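Side-chain contacts in amidohydrolase (Staphylococcus aureus, PDB 3NUR), which is a putative metal-dependent hydrolase of the amidohydrolase family, built on a TIM barrel and probably acting on carbon-nitrogen bonds other than peptide bonds: residues 297-302 against 309-314; 231-236 against 256-261. One frame throughout, in Å; residues are numbered along the deposited sequence.

Interaction 1: residues 297-302 against 309-314; sequences PQFDLV and DRILYA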
ATOM      1  N   PRO A 297       0.709  -8.460  19.262  1.00  8.80           N
ATOM      2  CA  PRO A 297      -0.410  -9.397  19.012  1.00  9.11           C
ATOM      3  C   PRO A 297      -0.836  -9.538  17.548  1.00 10.72           C
ATOM      4  O   PRO A 297      -1.108 -10.648  17.093  1.00 10.77           O
ATOM      5  CB  PRO A 297      -1.525  -8.872  19.926  1.00 11.40           C
ATOM      6  CG  PRO A 297      -0.787  -8.080  21.007  1.00 15.94           C
ATOM      7  CD  PRO A 297       0.340  -7.438  20.270  1.00 11.08           C
ATOM      8  N   GLN A 298      -0.821  -8.432  16.794  1.00  8.67           N
ATOM      9  CA  GLN A 298      -1.181  -8.409  15.370  1.00  7.95           C
ATOM     10  C   GLN A 298      -0.076  -9.083  14.562  1.00 10.34           C
ATOM     11  O   GLN A 298      -0.380  -9.863  13.665  1.00  9.46           O
ATOM     12  CB  GLN A 298      -1.422  -6.969  14.882  1.00 10.08           C
ATOM     13  CG  GLN A 298      -2.734  -6.354  15.414  1.00 14.46           C
ATOM     14  CD  GLN A 298      -2.670  -5.927  16.864  1.00 17.15           C
ATOM     15  OE1 GLN A 298      -1.588  -5.707  17.431  1.00 12.29           O
ATOM     16  NE2 GLN A 298      -3.821  -5.918  17.538  1.00 15.10           N
ATOM     17  N   PHE A 299       1.204  -8.841  14.921  1.00  7.84           N
ATOM     18  CA  PHE A 299       2.321  -9.524  14.240  1.00  8.02           C
ATOM     19  C   PHE A 299       2.157 -11.037  14.386  1.00 11.35           C
ATOM     20  O   PHE A 299       2.237 -11.758  13.388  1.00 10.08           O
ATOM     21  CB  PHE A 299       3.699  -9.100  14.803  1.00  9.19           C
ATOM     22  CG  PHE A 299       4.792  -9.980  14.246  1.00 10.72           C
ATOM     23  CD1 PHE A 299       5.300  -9.760  12.967  1.00 14.14           C
ATOM     24  CD2 PHE A 299       5.258 -11.082  14.966  1.00 13.34           C
ATOM     25  CE1 PHE A 299       6.240 -10.637  12.414  1.00 16.09           C
ATOM     26  CE2 PHE A 299       6.196 -11.954  14.413  1.00 16.00           C
ATOM     27  CZ  PHE A 299       6.692 -11.715  13.148  1.00 14.49           C
ATOM     28  N   ASP A 300       1.909 -11.517  15.626  1.00 10.73           N
ATOM     29  CA  ASP A 300       1.740 -12.961  15.869  1.00 10.49           C
ATOM     30  C   ASP A 300       0.604 -13.559  15.044  1.00 12.27           C
ATOM     31  O   ASP A 300       0.775 -14.643  14.488  1.00 10.49           O
ATOM     32  CB  ASP A 300       1.526 -13.253  17.359  1.00 11.12           C
ATOM     33  CG  ASP A 300       2.716 -12.919  18.245  1.00 19.10           C
ATOM     34  OD1 ASP A 300       3.836 -12.748  17.706  1.00 18.15           O
ATOM     35  OD2 ASP A 300       2.521 -12.773  19.465  1.00 20.94           O
ATOM     36  N   LEU A 301      -0.537 -12.847  14.946  1.00 10.02           N
ATOM     37  CA  LEU A 301      -1.669 -13.335  14.146  1.00 10.36           C
ATOM     38  C   LEU A 301      -1.286 -13.463  12.667  1.00 11.55           C
ATOM     39  O   LEU A 301      -1.549 -14.490  12.037  1.00 11.27           O
ATOM     40  CB  LEU A 301      -2.860 -12.370  14.299  1.00 11.33           C
ATOM     41  CG  LEU A 301      -4.099 -12.684  13.424  1.00 18.04           C
ATOM     42  CD1 LEU A 301      -4.888 -13.843  14.001  1.00 17.89           C
ATOM     43  CD2 LEU A 301      -5.000 -11.462  13.313  1.00 20.90           C
ATOM     44  N   VAL A 302      -0.648 -12.419  12.125  1.00  6.61           N
ATOM     45  CA  VAL A 302      -0.255 -12.349  10.715  1.00  7.21           C
ATOM     46  C   VAL A 302       0.772 -13.443  10.418  1.00 11.13           C
ATOM     47  O   VAL A 302       0.627 -14.150   9.422  1.00 12.57           O
ATOM     48  CB  VAL A 302       0.234 -10.910  10.362  1.00 10.63           C
ATOM     49  CG1 VAL A 302       0.988 -10.866   9.028  1.00 10.78           C
ATOM     50  CG2 VAL A 302      -0.938  -9.916  10.360  1.00 10.36           C
ATOM     51  N   ASP A 309       7.275 -15.342   5.136  1.00 10.55           N
ATOM     52  CA  ASP A 309       7.689 -15.002   3.773  1.00 10.83           C
ATOM     53  C   ASP A 309       6.838 -13.902   3.145  1.00 12.17           C
ATOM     54  O   ASP A 309       7.203 -13.386   2.094  1.00 11.41           O
ATOM     55  CB  ASP A 309       7.652 -16.254   2.872  1.00 13.47           C
ATOM     56  CG  ASP A 309       8.693 -17.318   3.194  1.00 26.95           C
ATOM     57  OD1 ASP A 309       9.865 -16.951   3.429  1.00 25.91           O
ATOM     58  OD2 ASP A 309       8.355 -18.520   3.114  1.00 37.57           O
ATOM     59  N   ARG A 310       5.684 -13.600   3.753  1.00  9.24           N
ATOM     60  CA  ARG A 310       4.718 -12.650   3.194  1.00  9.04           C
ATOM     61  C   ARG A 310       4.662 -11.338   3.958  1.00 11.32           C
ATOM     62  O   ARG A 310       3.809 -10.494   3.664  1.00 12.06           O
ATOM     63  CB  ARG A 310       3.309 -13.317   3.115  1.00  8.50           C
ATOM     64  CG  ARG A 310       3.262 -14.668   2.365  1.00 14.47           C
ATOM     65  CD  ARG A 310       3.893 -14.673   0.972  1.00  8.39           C
ATOM     66  NE  ARG A 310       3.167 -13.789   0.059  1.00 12.34           N
ATOM     67  CZ  ARG A 310       3.314 -13.801  -1.264  1.00 21.77           C
ATOM     68  NH1 ARG A 310       4.165 -14.646  -1.837  1.00 17.88           N
ATOM     69  NH2 ARG A 310       2.608 -12.972  -2.023  1.00 12.18           N
ATOM     70  N   ILE A 311       5.580 -11.135   4.911  1.00  7.30           N
ATOM     71  CA  ILE A 311       5.582  -9.908   5.708  1.00  7.59           C
ATOM     72  C   ILE A 311       6.685  -8.955   5.260  1.00 11.67           C
ATOM     73  O   ILE A 311       7.853  -9.342   5.164  1.00 12.08           O
ATOM     74  CB  ILE A 311       5.648 -10.221   7.236  1.00  9.86           C
ATOM     75  CG1 ILE A 311       4.475 -11.150   7.673  1.00  9.91           C
ATOM     76  CG2 ILE A 311       5.690  -8.937   8.081  1.00 10.15           C
ATOM     77  CD1 ILE A 311       4.671 -11.766   9.066  1.00 14.77           C
ATOM     78  N   LEU A 312       6.302  -7.705   5.007  1.00  8.20           N
ATOM     79  CA  LEU A 312       7.232  -6.638   4.628  1.00  7.87           C
ATOM     80  C   LEU A 312       7.229  -5.580   5.716  1.00 11.84           C
ATOM     81  O   LEU A 312       6.277  -5.514   6.475  1.00 11.87           O
ATOM     82  CB  LEU A 312       6.831  -6.000   3.278  1.00  8.10           C
ATOM     83  CG  LEU A 312       6.762  -6.922   2.070  1.00 11.37           C
ATOM     84  CD1 LEU A 312       6.187  -6.178   0.853  1.00 11.59           C
ATOM     85  CD2 LEU A 312       8.124  -7.533   1.752  1.00 12.32           C
ATOM     86  N   TYR A 313       8.303  -4.788   5.831  1.00  8.41           N
ATOM     87  CA  TYR A 313       8.392  -3.760   6.861  1.00  7.96           C
ATOM     88  C   TYR A 313       7.934  -2.405   6.324  1.00  9.33           C
ATOM     89  O   TYR A 313       7.979  -2.176   5.117  1.00  9.31           O
ATOM     90  CB  TYR A 313       9.818  -3.723   7.440  1.00  8.90           C
ATOM     91  CG  TYR A 313       9.915  -3.351   8.904  1.00  9.83           C
ATOM     92  CD1 TYR A 313       8.923  -3.725   9.809  1.00 10.48           C
ATOM     93  CD2 TYR A 313      11.026  -2.666   9.397  1.00 10.76           C
ATOM     94  CE1 TYR A 313       9.033  -3.428  11.171  1.00  9.09           C
ATOM     95  CE2 TYR A 313      11.148  -2.364  10.756  1.00 11.63           C
ATOM     96  CZ  TYR A 313      10.145  -2.739  11.636  1.00 15.08           C
ATOM     97  OH  TYR A 313      10.257  -2.423  12.971  1.00 13.75           O
ATOM     98  N   ALA A 314       7.413  -1.548   7.198  1.00  7.25           N
ATOM     99  CA  ALA A 314       6.877  -0.225   6.808  1.00  6.94           C
ATOM    100  C   ALA A 314       6.663   0.612   8.053  1.00 11.85           C
ATOM    101  O   ALA A 314       6.283   0.068   9.091  1.00 11.31           O
ATOM    102  CB  ALA A 314       5.552  -0.384   6.064  1.00  7.40           C
TER
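Ile311 meets two side chains of helix 296-306, Phe299 and Val302, which lie one turn apart. Its gamma-1 branch does all the touching. Ile311 CD1 ends 3.9 Å from Phe299 CE1. The two side chains cross at about a right angle, and the methyl comes to the ring obliquely. The same methyl lies 3.8 Å from Val302 CG1, so it is shared between the aromatic carbon and the valine methyl. Ile311 CG1 is also 3.8 Å from Val302 CG1. The first torsion of Val302 (chi1 165°) sets CG1 opposite the backbone N and brings it to this side. Phe299 also has its CG anti to N (chi1 171°), which carries CE1 of the ring across to Ile311.

Further out, Ile342 of helix 336-351 packs on both Phe299 and Ile311. Val302 also rests on Ile288 of strand 286-288. The backbone of 309-314 is fixed by Ile311 O, which accepts a bond from Asn346 ND2, and by bonds of Arg310 and Leu312 to Ile288. The contact thus seats a barrel helix against the segment that follows it in the beta/alpha fold. All three touching residues are buried, and no hydrogen bond crosses between the segments. Cohesion here is apolar and depends on close van der Waals fit.

Interaction 2: residues 231-236 against 256-261; sequences HAIHLV and EFIPFF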
ATOM      1  N   HIS A 231     -12.169  -3.953  -0.144  1.00  7.02           N
ATOM      2  CA  HIS A 231     -11.691  -3.692  -1.496  1.00  6.54           C
ATOM      3  C   HIS A 231     -10.739  -4.823  -1.930  1.00  9.71           C
ATOM      4  O   HIS A 231     -10.931  -5.394  -2.994  1.00  8.03           O
ATOM      5  CB  HIS A 231     -10.950  -2.343  -1.544  1.00  6.62           C
ATOM      6  CG  HIS A 231     -10.718  -1.813  -2.933  1.00  8.81           C
ATOM      7  ND1 HIS A 231     -10.232  -0.544  -3.127  1.00 10.43           N
ATOM      8  CD2 HIS A 231     -10.950  -2.380  -4.148  1.00 10.44           C
ATOM      9  CE1 HIS A 231     -10.174  -0.370  -4.444  1.00  9.71           C
ATOM     10  NE2 HIS A 231     -10.564  -1.458  -5.098  1.00  9.71           N
ATOM     11  N   ALA A 232      -9.764  -5.195  -1.081  1.00  8.24           N
ATOM     12  CA  ALA A 232      -8.849  -6.278  -1.428  1.00  7.10           C
ATOM     13  C   ALA A 232      -9.620  -7.601  -1.643  1.00  7.92           C
ATOM     14  O   ALA A 232      -9.298  -8.319  -2.574  1.00  7.25           O
ATOM     15  CB  ALA A 232      -7.769  -6.441  -0.361  1.00  7.46           C
ATOM     16  N   ILE A 233     -10.647  -7.899  -0.809  1.00  5.35           N
ATOM     17  CA  ILE A 233     -11.461  -9.116  -0.961  1.00  5.76           C
ATOM     18  C   ILE A 233     -12.205  -9.091  -2.297  1.00  8.83           C
ATOM     19  O   ILE A 233     -12.246 -10.109  -2.965  1.00 10.09           O
ATOM     20  CB  ILE A 233     -12.389  -9.352   0.261  1.00  8.37           C
ATOM     21  CG1 ILE A 233     -11.529  -9.622   1.526  1.00  8.61           C
ATOM     22  CG2 ILE A 233     -13.333 -10.548  -0.004  1.00  8.31           C
ATOM     23  CD1 ILE A 233     -12.296  -9.274   2.856  1.00 10.68           C
ATOM     24  N   HIS A 234     -12.755  -7.928  -2.705  1.00  6.96           N
ATOM     25  CA  HIS A 234     -13.418  -7.798  -4.011  1.00  7.38           C
ATOM     26  C   HIS A 234     -12.463  -8.251  -5.130  1.00 10.03           C
ATOM     27  O   HIS A 234     -12.872  -8.950  -6.054  1.00 10.25           O
ATOM     28  CB  HIS A 234     -13.793  -6.325  -4.266  1.00  7.79           C
ATOM     29  CG  HIS A 234     -15.168  -5.969  -3.817  1.00 10.88           C
ATOM     30  ND1 HIS A 234     -16.194  -5.783  -4.732  1.00 11.77           N
ATOM     31  CD2 HIS A 234     -15.641  -5.733  -2.570  1.00 11.79           C
ATOM     32  CE1 HIS A 234     -17.260  -5.454  -4.018  1.00 11.16           C
ATOM     33  NE2 HIS A 234     -16.981  -5.420  -2.708  1.00 11.44           N
ATOM     34  N   LEU A 235     -11.190  -7.843  -5.035  1.00  8.63           N
ATOM     35  CA  LEU A 235     -10.180  -8.166  -6.046  1.00  8.21           C
ATOM     36  C   LEU A 235      -9.963  -9.673  -6.158  1.00 12.55           C
ATOM     37  O   LEU A 235      -9.957 -10.217  -7.253  1.00 11.64           O
ATOM     38  CB  LEU A 235      -8.861  -7.424  -5.768  1.00  8.03           C
ATOM     39  CG  LEU A 235      -8.941  -5.875  -5.655  1.00 13.25           C
ATOM     40  CD1 LEU A 235      -7.543  -5.271  -5.475  1.00 13.91           C
ATOM     41  CD2 LEU A 235      -9.601  -5.244  -6.877  1.00 15.70           C
ATOM     42  N   VAL A 236      -9.911 -10.357  -5.023  1.00  9.37           N
ATOM     43  CA  VAL A 236      -9.758 -11.806  -4.979  1.00  8.56           C
ATOM     44  C   VAL A 236     -11.009 -12.495  -5.543  1.00 12.45           C
ATOM     45  O   VAL A 236     -10.876 -13.358  -6.401  1.00 11.39           O
ATOM     46  CB  VAL A 236      -9.420 -12.278  -3.539  1.00 10.80           C
ATOM     47  CG1 VAL A 236      -9.557 -13.793  -3.391  1.00 11.04           C
ATOM     48  CG2 VAL A 236      -8.026 -11.811  -3.122  1.00  9.43           C
ATOM     49  N   GLU A 256      -5.344  -5.012   7.141  1.00  7.50           N
ATOM     50  CA  GLU A 256      -6.639  -4.306   7.035  1.00  7.39           C
ATOM     51  C   GLU A 256      -7.812  -5.203   7.439  1.00  8.86           C
ATOM     52  O   GLU A 256      -8.848  -5.239   6.759  1.00  8.10           O
ATOM     53  CB  GLU A 256      -6.811  -3.768   5.588  1.00  7.90           C
ATOM     54  CG  GLU A 256      -5.593  -2.986   5.076  1.00  7.92           C
ATOM     55  CD  GLU A 256      -5.329  -1.614   5.677  1.00 12.78           C
ATOM     56  OE1 GLU A 256      -6.007  -1.238   6.659  1.00 11.83           O
ATOM     57  OE2 GLU A 256      -4.470  -0.885   5.125  1.00 11.27           O
ATOM     58  N   PHE A 257      -7.625  -5.894   8.578  1.00  7.65           N
ATOM     59  CA  PHE A 257      -8.519  -6.840   9.270  1.00  6.71           C
ATOM     60  C   PHE A 257      -8.624  -8.221   8.637  1.00  9.93           C
ATOM     61  O   PHE A 257      -9.120  -9.135   9.297  1.00  8.89           O
ATOM     62  CB  PHE A 257      -9.938  -6.287   9.414  1.00  8.15           C
ATOM     63  CG  PHE A 257     -10.068  -5.093  10.314  1.00  8.62           C
ATOM     64  CD1 PHE A 257     -10.354  -5.254  11.669  1.00 10.61           C
ATOM     65  CD2 PHE A 257      -9.976  -3.802   9.799  1.00 10.41           C
ATOM     66  CE1 PHE A 257     -10.535  -4.147  12.491  1.00 10.79           C
ATOM     67  CE2 PHE A 257     -10.149  -2.693  10.627  1.00 11.75           C
ATOM     68  CZ  PHE A 257     -10.463  -2.879  11.958  1.00 10.32           C
ATOM     69  N   ILE A 258      -8.235  -8.375   7.356  1.00  7.28           N
ATOM     70  CA  ILE A 258      -8.398  -9.661   6.655  1.00  6.48           C
ATOM     71  C   ILE A 258      -7.810 -10.895   7.414  1.00 10.81           C
ATOM     72  O   ILE A 258      -8.522 -11.904   7.515  1.00 10.37           O
ATOM     73  CB  ILE A 258      -7.918  -9.604   5.181  1.00  7.39           C
ATOM     74  CG1 ILE A 258      -8.772  -8.606   4.383  1.00  6.59           C
ATOM     75  CG2 ILE A 258      -8.006 -11.036   4.521  1.00  8.73           C
ATOM     76  CD1 ILE A 258      -8.039  -8.068   3.117  1.00  9.37           C
ATOM     77  N   PRO A 259      -6.572 -10.840   7.978  1.00  8.40           N
ATOM     78  CA  PRO A 259      -6.038 -12.023   8.678  1.00  8.29           C
ATOM     79  C   PRO A 259      -6.862 -12.511   9.856  1.00 12.50           C
ATOM     80  O   PRO A 259      -6.736 -13.675  10.222  1.00 14.88           O
ATOM     81  CB  PRO A 259      -4.632 -11.578   9.115  1.00  9.56           C
ATOM     82  CG  PRO A 259      -4.265 -10.518   8.104  1.00 12.56           C
ATOM     83  CD  PRO A 259      -5.557  -9.757   7.944  1.00  8.93           C
ATOM     84  N   PHE A 260      -7.716 -11.643  10.433  1.00  8.79           N
ATOM     85  CA  PHE A 260      -8.569 -12.024  11.560  1.00  8.39           C
ATOM     86  C   PHE A 260      -9.608 -13.094  11.141  1.00 12.02           C
ATOM     87  O   PHE A 260     -10.029 -13.914  11.969  1.00  9.91           O
ATOM     88  CB  PHE A 260      -9.273 -10.771  12.137  1.00 10.31           C
ATOM     89  CG  PHE A 260     -10.168 -11.032  13.335  1.00 13.34           C
ATOM     90  CD1 PHE A 260      -9.647 -11.047  14.623  1.00 17.84           C
ATOM     91  CD2 PHE A 260     -11.540 -11.207  13.177  1.00 16.70           C
ATOM     92  CE1 PHE A 260     -10.482 -11.282  15.733  1.00 18.03           C
ATOM     93  CE2 PHE A 260     -12.368 -11.454  14.284  1.00 19.42           C
ATOM     94  CZ  PHE A 260     -11.833 -11.472  15.550  1.00 17.09           C
ATOM     95  N   PHE A 261     -10.004 -13.090   9.856  1.00 10.19           N
ATOM     96  CA  PHE A 261     -11.079 -13.961   9.371  1.00  8.44           C
ATOM     97  C   PHE A 261     -10.722 -14.955   8.266  1.00 12.96           C
ATOM     98  O   PHE A 261     -11.641 -15.462   7.621  1.00 13.01           O
ATOM     99  CB  PHE A 261     -12.236 -13.041   8.907  1.00  9.48           C
ATOM    100  CG  PHE A 261     -13.525 -13.205   9.674  1.00 10.32           C
ATOM    101  CD1 PHE A 261     -13.530 -13.226  11.068  1.00 13.72           C
ATOM    102  CD2 PHE A 261     -14.745 -13.271   9.008  1.00 13.01           C
ATOM    103  CE1 PHE A 261     -14.729 -13.363  11.778  1.00 15.25           C
ATOM    104  CE2 PHE A 261     -15.943 -13.363   9.721  1.00 15.73           C
ATOM    105  CZ  PHE A 261     -15.924 -13.435  11.099  1.00 13.81           C
TER
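Ile258 packs against Ile233 and Ala232, neighbours on helix 223-237. These three side chains make the whole contact, and Ile258 has the most surface buried in it. Its gamma-1 branch is used along its length. CD1, at the tip, lies 3.8 Å from Ala232 CB. CG1, one carbon back, lies 3.9 Å from Ile233 CD1. The two isoleucines slide past each other in opposite directions, so the tip of each lies beside the inner part of the other. Ile233 CG1 is 4.1 Å from both Ile258 CG1 and Ile258 CD1. Both isoleucines have similar torsions. In Ile258 (chi1 -63°) CG1 is anti to the carbonyl carbon, and chi2 of 157° extends the branch toward the helix. Ala232 offers just its methyl, and the end of Ile258 comes close to the helix surface there.

The entry is a TIM barrel, and this contact lies where a surrounding helix meets the loop at the end of a barrel strand. Helix 223-237 comes before strand 249-251. Residues 256-261 belong to the loop that leaves that strand for helix 262-268. Phe261 holds the N-cap position of that helix. Ile258 also rests on Ile251 of the strand, while Ala232 packs on Phe286 of strand 286-288. Phe282 of helix 278-284 touches both Ile233 and Ile258 and adds an aromatic neighbour to the pair.

Nearby, polar bonds tie the start of the loop to helix 223-237. Glu256 OE1 bonds to ND1 of His225, earlier on that helix, and OE2 to His253 ND1. Within the loop, Phe260 N bonds to Phe257 O at 3.1 Å and Phe261 N to Ile258 O at 3.0 Å, which curls the chain into a turn behind Ile258.

From the N terminus, helix 223-237 comes first. Interaction 2 closes the loop that runs from it through helix 240-243 and strand 249-251 to residues 256-261. The chain then passes helices 262-268 and 278-284 and strand 286-288. Interaction 1 follows with a shorter loop, from helix 296-306 to 309-314. The two are in series and neither nests in nor crosses the other. Their centres lie about 15 Å apart, yet they touch. Leu301 CD2 is 4.0 Å from Phe260 N, and Val302 CG2 is 4.1 Å from Pro259 CG. Helix 296-306 thus packs against the loop before helix 262-268, joining a helix around the barrel to the loop that follows strand 249-251.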